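Local coordinates for GGDEF and EAL domain-containing protein (Vibrio cholerae O1 str. 2010EL-1786, PDB 6PWK), which binds the second messenger cyclic di-GMP and probably acts as a receptor that controls large adhesins in biofilm formation, at residues Arg144-Thr148 against Thr149-Ser153; Ser33-Ser36 against Gly37-Glu41; Ile82-Lys85 against Asp86-Ile89. One frame throughout, in Å; residues are numbered along the deposited sequence.

Contact 1 (Arg144-Thr148 against Thr149-Ser153). With C2E (9,9'-[(2R,3R,3aS,5S,7aR,9R,10R,10aS,12S,14aR)-3,5,10,12-tetrahydroxy-5,12-dioxidooctahydro-2H,7H-difuro[3,2-d:3',2'-j][1,3,7,9,2,8]tetraoxadiphosphacyclododecine-2,9-diyl]bis(2-amino-1,9-dihydro-6H-purin-6-one)), chain D.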
loop_
_atom_site.group_PDB
_atom_site.type_symbol
_atom_site.label_atom_id
_atom_site.label_comp_id
_atom_site.label_asym_id
_atom_site.label_seq_id
_atom_site.Cartn_x
_atom_site.Cartn_y
_atom_site.Cartn_z
ATOM N N ARG A 144 -27.959 25.648 -6.011
ATOM C CA ARG A 144 -29.207 24.924 -5.829
ATOM C C ARG A 144 -29.193 24.297 -4.442
ATOM O O ARG A 144 -28.160 24.254 -3.770
ATOM C CB ARG A 144 -29.414 23.852 -6.909
ATOM C CG ARG A 144 -29.645 24.402 -8.309
ATOM C CD ARG A 144 -29.935 23.292 -9.309
ATOM N NE ARG A 144 -30.277 23.823 -10.626
ATOM C CZ ARG A 144 -30.598 23.075 -11.676
ATOM N NH1 ARG A 144 -30.623 21.754 -11.573
ATOM N NH2 ARG A 144 -30.895 23.650 -12.835
ATOM N N GLN A 145 -30.353 23.813 -4.003
ATOM C CA GLN A 145 -30.443 23.145 -2.708
ATOM C C GLN A 145 -29.861 21.742 -2.848
ATOM O O GLN A 145 -30.424 20.895 -3.550
ATOM C CB GLN A 145 -31.885 23.098 -2.212
ATOM C CG GLN A 145 -32.002 22.721 -0.741
ATOM C CD GLN A 145 -33.433 22.491 -0.303
ATOM O OE1 GLN A 145 -34.198 21.803 -0.977
ATOM N NE2 GLN A 145 -33.805 23.070 0.834
ATOM N N SER A 146 -28.735 21.496 -2.186
ATOM C CA SER A 146 -28.001 20.249 -2.326
ATOM C C SER A 146 -27.794 19.599 -0.965
ATOM O O SER A 146 -27.671 20.282 0.057
ATOM C CB SER A 146 -26.640 20.482 -2.998
ATOM O OG SER A 146 -26.781 21.241 -4.187
ATOM N N SER A 147 -27.758 18.268 -0.962
ATOM C CA SER A 147 -27.463 17.515 0.247
ATOM C C SER A 147 -25.960 17.543 0.521
ATOM O O SER A 147 -25.170 18.113 -0.238
ATOM C CB SER A 147 -27.971 16.081 0.120
ATOM O OG SER A 147 -27.193 15.347 -0.808
ATOM N N THR A 148 -25.552 16.912 1.623
ATOM C CA THR A 148 -24.143 16.951 1.996
ATOM C C THR A 148 -23.313 15.969 1.176
ATOM O O THR A 148 -22.157 16.258 0.845
ATOM C CB THR A 148 -23.981 16.687 3.498
ATOM O OG1 THR A 148 -22.611 16.877 3.873
ATOM C CG2 THR A 148 -24.416 15.273 3.866
ATOM N N THR A 149 -23.882 14.810 0.826
ATOM C CA THR A 149 -23.169 13.877 -0.042
ATOM C C THR A 149 -23.060 14.417 -1.459
ATOM O O THR A 149 -22.073 14.144 -2.152
ATOM C CB THR A 149 -23.867 12.516 -0.052
ATOM O OG1 THR A 149 -25.146 12.641 -0.690
ATOM C CG2 THR A 149 -24.067 12.005 1.366
ATOM N N THR A 150 -24.062 15.177 -1.901
ATOM C CA THR A 150 -24.023 15.773 -3.233
ATOM C C THR A 150 -22.846 16.732 -3.372
ATOM O O THR A 150 -22.094 16.672 -4.351
ATOM C CB THR A 150 -25.343 16.494 -3.525
ATOM O OG1 THR A 150 -26.387 15.531 -3.714
ATOM C CG2 THR A 150 -25.222 17.362 -4.770
ATOM N N LEU A 151 -22.671 17.627 -2.396
ATOM C CA LEU A 151 -21.583 18.597 -2.482
ATOM C C LEU A 151 -20.221 17.915 -2.412
ATOM O O LEU A 151 -19.272 18.350 -3.075
ATOM C CB LEU A 151 -21.716 19.644 -1.379
ATOM C CG LEU A 151 -22.754 20.744 -1.608
ATOM C CD1 LEU A 151 -22.479 21.934 -0.700
ATOM C CD2 LEU A 151 -22.775 21.172 -3.068
ATOM N N LEU A 152 -20.102 16.853 -1.613
ATOM C CA LEU A 152 -18.841 16.122 -1.556
ATOM C C LEU A 152 -18.538 15.444 -2.886
ATOM O O LEU A 152 -17.379 15.388 -3.310
ATOM C CB LEU A 152 -18.874 15.095 -0.421
ATOM C CG LEU A 152 -18.961 15.656 1.001
ATOM C CD1 LEU A 152 -19.038 14.530 2.024
ATOM C CD2 LEU A 152 -17.783 16.571 1.295
ATOM N N SER A 153 -19.568 14.926 -3.559
ATOM C CA SER A 153 -19.368 14.355 -4.888
ATOM C C SER A 153 -18.978 15.428 -5.897
ATOM O O SER A 153 -18.065 15.225 -6.706
ATOM C CB SER A 153 -20.634 13.627 -5.339
ATOM O OG SER A 153 -20.879 12.487 -4.535
HETATM P P1 C2E D . -17.626 7.441 -2.636
HETATM O O2P C2E D . -16.180 7.083 -2.402
HETATM O O1P C2E D . -18.104 6.402 -3.604
HETATM O "O5'" C2E D . -18.595 7.188 -1.346
HETATM C "C5'" C2E D . -19.956 6.975 -1.543
HETATM C "C4'" C2E D . -20.476 6.804 -0.097
HETATM O "O4'" C2E D . -19.881 5.779 0.449
HETATM C "C3'" C2E D . -19.864 7.973 0.700
HETATM O "O3'" C2E D . -20.644 9.073 0.675
HETATM C "C2'" C2E D . -19.716 7.419 2.131
HETATM O "O2'" C2E D . -20.892 7.808 2.961
HETATM C "C1'" C2E D . -19.762 6.116 2.020
HETATM N N9 C2E D . -18.644 5.459 2.650
HETATM C C8 C2E D . -17.778 5.753 1.647
HETATM N N7 C2E D . -16.582 5.227 2.012
HETATM C C5 C2E D . -16.712 4.622 3.197
HETATM C C6 C2E D . -15.747 3.852 4.132
HETATM O O6 C2E D . -14.606 3.688 3.853
HETATM N N1 C2E D . -16.206 3.303 5.381
HETATM C C2 C2E D . -17.586 3.469 5.780
HETATM N N2 C2E D . -18.161 2.958 7.021
HETATM N N3 C2E D . -18.471 4.197 4.883
HETATM C C4 C2E D . -18.002 4.767 3.585
HETATM P P11 C2E D . -19.857 10.414 1.274
HETATM O O21 C2E D . -19.029 10.276 2.533
HETATM O O11 C2E D . -20.943 11.377 1.669
HETATM O O5A C2E D . -19.146 11.093 -0.059
HETATM C C5A C2E D . -19.695 10.745 -1.302
HETATM C C4A C2E D . -18.741 11.141 -2.355
HETATM O O4A C2E D . -18.162 12.278 -2.054
HETATM C C3A C2E D . -17.525 9.984 -2.430
HETATM O O3A C2E D . -17.877 8.889 -3.395
HETATM C C2A C2E D . -16.535 10.568 -2.831
HETATM O O2A C2E D . -16.550 10.573 -4.337
HETATM C C1A C2E D . -16.673 12.068 -2.230
HETATM N N91 C2E D . -16.027 12.210 -1.090
HETATM C C81 C2E D . -16.465 12.003 0.163
HETATM N N71 C2E D . -15.442 12.302 0.982
HETATM C C51 C2E D . -14.407 12.686 0.237
HETATM C C61 C2E D . -12.995 13.138 0.599
HETATM O O61 C2E D . -12.697 13.179 1.738
HETATM N N11 C2E D . -12.040 13.508 -0.403
HETATM C C21 C2E D . -12.412 13.454 -1.791
HETATM N N21 C2E D . -11.453 13.825 -2.824
HETATM N N31 C2E D . -13.770 13.020 -2.128
HETATM C C41 C2E D . -14.762 12.635 -1.071
#
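Ser147 and Thr150 meet hydroxyl to hydroxyl, OG to OG1 at 3.0 Å, in a hydrogen bond whose proton could come from either side. Ser147 OG sits between its own backbone N and carbonyl carbon (chi1 71°), a rotation that swings it over the first turn of the helix, while Thr150 sends its methyl CG2 the other way, to lie 3.9 Å from Ser146 CB. That same CB also meets Leu151 CD2, and the hydroxyl of Ser146 is held by Asn142. This is the N-terminal end of helix 148-164, with Ser147 at the N-cap position, where strand 136-142 of the GGDEF domain gives way to helix through a short loop. Of the first backbone bonds, Leu151 N to Ser147 O is weak, and Leu152 N to Thr148 O is 3.3 Å long with an N-H...O angle of 158°. The Leu152 side chain joins that turn to the cyclic di-GMP (C2E). Its CB lies 3.3 Å from C2E O4A, a sugar ring oxygen; CG rests against Thr148 O, also at 3.3 Å; and CD1 touches both that carbonyl oxygen and the phosphate oxygen O11 of C2E. Thr149 brings its methyl CG2 to the same phosphate oxygen. One turn on, Thr149 O accepts from both Ser153 N and Ser153 OG, which come from opposite faces of its carbonyl plane. The bond from Ser153 OG to Thr149 O is 3.1 Å long. The same hydroxyl touches C4A of the nucleotide. Glu96, Arg28 and Asp156 also hold the ligand, as does Asp68 of the second subunit.

Contact 2 (Ser33-Ser36 against Gly37-Glu41)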
loop_
_atom_site.group_PDB
_atom_site.type_symbol
_atom_site.label_atom_id
_atom_site.label_comp_id
_atom_site.label_asym_id
_atom_site.label_seq_id
_atom_site.Cartn_x
_atom_site.Cartn_y
_atom_site.Cartn_z
ATOM N N SER A 33 -19.793 19.001 10.421
ATOM C CA SER A 33 -20.676 19.784 11.281
ATOM C C SER A 33 -20.862 21.195 10.737
ATOM O O SER A 33 -21.992 21.683 10.623
ATOM C CB SER A 33 -20.123 19.824 12.706
ATOM O OG SER A 33 -20.795 20.799 13.481
ATOM N N GLN A 34 -19.759 21.868 10.400
ATOM C CA GLN A 34 -19.858 23.204 9.816
ATOM C C GLN A 34 -20.570 23.174 8.471
ATOM O O GLN A 34 -21.282 24.122 8.122
ATOM C CB GLN A 34 -18.466 23.813 9.659
ATOM C CG GLN A 34 -17.701 23.978 10.959
ATOM C CD GLN A 34 -18.331 24.994 11.887
ATOM O OE1 GLN A 34 -19.204 24.660 12.691
ATOM N NE2 GLN A 34 -17.891 26.241 11.786
ATOM N N LEU A 35 -20.391 22.097 7.705
ATOM C CA LEU A 35 -21.043 21.995 6.404
ATOM C C LEU A 35 -22.545 21.801 6.554
ATOM O O LEU A 35 -23.332 22.425 5.832
ATOM C CB LEU A 35 -20.433 20.846 5.601
ATOM C CG LEU A 35 -20.819 20.712 4.128
ATOM C CD1 LEU A 35 -20.243 21.862 3.319
ATOM C CD2 LEU A 35 -20.349 19.374 3.577
ATOM N N SER A 36 -22.963 20.939 7.486
ATOM C CA SER A 36 -24.384 20.655 7.648
ATOM C C SER A 36 -25.144 21.857 8.196
ATOM O O SER A 36 -26.311 22.063 7.844
ATOM C CB SER A 36 -24.573 19.442 8.559
ATOM O OG SER A 36 -25.918 18.998 8.547
ATOM N N GLY A 37 -24.507 22.657 9.051
ATOM C CA GLY A 37 -25.171 23.842 9.569
ATOM C C GLY A 37 -25.288 24.942 8.531
ATOM O O GLY A 37 -26.287 25.666 8.491
ATOM N N TRP A 38 -24.272 25.082 7.677
ATOM C CA TRP A 38 -24.323 26.078 6.613
ATOM C C TRP A 38 -25.398 25.739 5.588
ATOM O O TRP A 38 -26.060 26.636 5.053
ATOM C CB TRP A 38 -22.952 26.193 5.946
ATOM C CG TRP A 38 -22.968 26.875 4.613
ATOM C CD1 TRP A 38 -23.218 28.194 4.369
ATOM C CD2 TRP A 38 -22.706 26.274 3.339
ATOM N NE1 TRP A 38 -23.136 28.449 3.021
ATOM C CE2 TRP A 38 -22.822 27.287 2.367
ATOM C CE3 TRP A 38 -22.388 24.976 2.926
ATOM C CZ2 TRP A 38 -22.632 27.043 1.009
ATOM C CZ3 TRP A 38 -22.199 24.737 1.578
ATOM C CH2 TRP A 38 -22.322 25.764 0.635
ATOM N N LEU A 39 -25.591 24.449 5.308
ATOM C CA LEU A 39 -26.596 24.044 4.330
ATOM C C LEU A 39 -28.007 24.277 4.857
ATOM O O LEU A 39 -28.862 24.825 4.151
ATOM C CB LEU A 39 -26.398 22.573 3.957
ATOM C CG LEU A 39 -25.151 22.224 3.144
ATOM C CD1 LEU A 39 -24.974 20.717 3.052
ATOM C CD2 LEU A 39 -25.234 22.839 1.757
ATOM N N SER A 40 -28.268 23.866 6.101
ATOM C CA SER A 40 -29.625 23.923 6.635
ATOM C C SER A 40 -30.107 25.355 6.831
ATOM O O SER A 40 -31.308 25.624 6.698
ATOM C CB SER A 40 -29.699 23.149 7.951
ATOM O OG SER A 40 -28.681 23.564 8.844
ATOM N N GLU A 41 -29.203 26.283 7.143
ATOM C CA GLU A 41 -29.604 27.675 7.326
ATOM C C GLU A 41 -29.820 28.371 5.989
ATOM O O GLU A 41 -30.933 28.799 5.669
ATOM C CB GLU A 41 -28.557 28.426 8.153
ATOM C CG GLU A 41 -28.781 29.933 8.187
ATOM C CD GLU A 41 -27.623 30.686 8.808
ATOM O OE1 GLU A 41 -26.953 30.120 9.697
ATOM O OE2 GLU A 41 -27.379 31.841 8.401
#
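Leu35 crosses Trp38 at a slant, one turn on, and its methyl CD1 touches the six-membered ring of the indole at CE3, 3.8 Å away, and at CZ3, approaching obliquely. A spacing of three residues puts both side chains on one flank; with CG opposite the main-chain N (chi1 -170°), Leu35 turns CD1 to the ring. Leu39 is a looser neighbour, its CD1 4.3 Å from Leu35 CG, while Leu39 CG rests on Leu35 O, the acceptor for Leu39 N. These three apolar residues belong to the side of helix 28-41 in the GGDEF domain that faces strand 96-102 and helix 148-164: Ile100 lies against Leu35 and Trp38, and Leu151 against Trp38 and Leu39. The indole NE1 is hydrogen-bonded to Ile44 O. Ser36 and Gly37, on the exposed flank, meet the next turn and the previous one through their backbones. Two donors of Ser40 grip Ser36 O, N at 3.2 Å and OG at 3.0 Å. The hydroxyl arrives in the carbonyl plane, on a lone pair, with a C=O...OG angle of 138°, whereas the amide N is tilted out of that plane. Gly37, which has no side chain to add, points its N back along the helix and donates to Ser33 O at 3.1 Å.

Contact 3 (Ile82-Lys85 against Asp86-Ile89)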
loop_
_atom_site.group_PDB
_atom_site.type_symbol
_atom_site.label_atom_id
_atom_site.label_comp_id
_atom_site.label_asym_id
_atom_site.label_seq_id
_atom_site.Cartn_x
_atom_site.Cartn_y
_atom_site.Cartn_z
ATOM N N ILE A 82 -6.416 34.730 3.774
ATOM C CA ILE A 82 -7.760 34.461 3.271
ATOM C C ILE A 82 -8.757 34.392 4.424
ATOM O O ILE A 82 -9.459 33.389 4.597
ATOM C CB ILE A 82 -7.765 33.164 2.435
ATOM C CG1 ILE A 82 -6.544 33.125 1.512
ATOM C CG2 ILE A 82 -9.016 33.069 1.584
ATOM C CD1 ILE A 82 -6.101 31.732 1.155
ATOM N N THR A 83 -8.830 35.461 5.217
ATOM C CA THR A 83 -9.707 35.521 6.382
ATOM C C THR A 83 -10.978 36.280 6.020
ATOM O O THR A 83 -10.925 37.477 5.726
ATOM C CB THR A 83 -9.007 36.187 7.569
ATOM O OG1 THR A 83 -8.788 37.574 7.281
ATOM C CG2 THR A 83 -7.672 35.515 7.848
ATOM N N ILE A 84 -12.110 35.572 6.022
ATOM C CA ILE A 84 -13.423 36.147 5.758
ATOM C C ILE A 84 -14.393 35.587 6.796
ATOM O O ILE A 84 -14.064 34.675 7.554
ATOM C CB ILE A 84 -13.901 35.857 4.306
ATOM C CG1 ILE A 84 -12.808 36.223 3.299
ATOM C CG2 ILE A 84 -15.161 36.642 3.943
ATOM C CD1 ILE A 84 -13.261 36.187 1.851
ATOM N N LYS A 85 -15.590 36.171 6.850
ATOM C CA LYS A 85 -16.599 35.754 7.813
ATOM C C LYS A 85 -17.079 34.331 7.535
ATOM O O LYS A 85 -17.166 33.893 6.384
ATOM C CB LYS A 85 -17.792 36.708 7.772
ATOM C CG LYS A 85 -17.413 38.175 7.753
ATOM C CD LYS A 85 -18.609 39.038 7.390
ATOM C CE LYS A 85 -18.230 40.507 7.319
ATOM N NZ LYS A 85 -19.378 41.353 6.885
ATOM N N ASP A 86 -17.398 33.613 8.615
ATOM C CA ASP A 86 -17.958 32.259 8.573
ATOM C C ASP A 86 -17.098 31.286 7.769
ATOM O O ASP A 86 -17.602 30.275 7.269
ATOM C CB ASP A 86 -19.388 32.264 8.025
ATOM C CG ASP A 86 -20.426 32.552 9.093
ATOM O OD1 ASP A 86 -20.051 32.633 10.286
ATOM O OD2 ASP A 86 -21.615 32.693 8.742
ATOM N N ILE A 87 -15.801 31.556 7.646
ATOM C CA ILE A 87 -14.922 30.715 6.840
ATOM C C ILE A 87 -14.518 29.492 7.653
ATOM O O ILE A 87 -13.891 29.615 8.711
ATOM C CB ILE A 87 -13.687 31.492 6.365
ATOM C CG1 ILE A 87 -14.087 32.511 5.301
ATOM C CG2 ILE A 87 -12.634 30.543 5.808
ATOM C CD1 ILE A 87 -14.803 31.911 4.121
ATOM N N SER A 88 -14.872 28.313 7.155
ATOM C CA SER A 88 -14.479 27.052 7.761
ATOM C C SER A 88 -13.302 26.484 6.979
ATOM O O SER A 88 -13.388 26.310 5.758
ATOM C CB SER A 88 -15.648 26.063 7.771
ATOM O OG SER A 88 -16.794 26.637 8.381
ATOM N N ILE A 89 -12.201 26.219 7.675
ATOM C CA ILE A 89 -11.030 25.575 7.091
ATOM C C ILE A 89 -10.741 24.332 7.917
ATOM O O ILE A 89 -10.525 24.424 9.132
ATOM C CB ILE A 89 -9.810 26.508 7.055
ATOM C CG1 ILE A 89 -10.143 27.793 6.295
ATOM C CG2 ILE A 89 -8.627 25.804 6.404
ATOM C CD1 ILE A 89 -8.966 28.728 6.132
#
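Ile84 O faces Ile87, yet it meets carbon there: the oxygen lies 3.4 Å from Ile87 CB and closer still to CG1, and no hydrogen bond joins it to Ile87 N, 3.6 Å away. The side chains meet as well, Ile84 CB coming within 3.5 Å of Ile87 CG1. With CG1 set beside its own backbone N (chi1 -71°), Ile87 lays that branch across the carbonyl of Ile84, and CD1 turns on to end 4.1 Å from Ile84 CB, with Lys85 O 3.8 Å from it. Between the two isoleucines the chain reverses through Lys85 and Asp86, which takes the positive phi of the third turn position. Other parts of the domain touch these side chains: Val112 of helix 106-118 lies against Ile82 and Ile84, Met101 of strand 96-102 against Ile87. Ser88 then pairs through its backbone with Ile100, starting the edge strand of the sheet. Residues 84 to 87 thus make a type II beta turn at the surface, delivering the chain from the loop after helix 53-80 into strand 88-90 of the GGDEF domain.

Overall arrangement
From the N terminus the chain meets contact 2 on helix 28-41, then contact 3 in the turn between helix 53-80 and strand 88-90, and last contact 1 at the start of helix 148-164. Each is local and they follow in series, without nesting or crossing. Contacts 1 and 2, with centres 11 Å apart, join two neighbouring helices: Leu151 CD1 packs 3.6 Å from Trp38 CZ3, and Thr148 meets Leu35. Contact 3 touches contact 2 through Ser88 OG and Gln34 CB, bringing the edge strand to the same helix. Contacts 1 and 3 do not touch, their nearest atoms being about 12 Å apart. Helix 28-41 therefore bridges the other two.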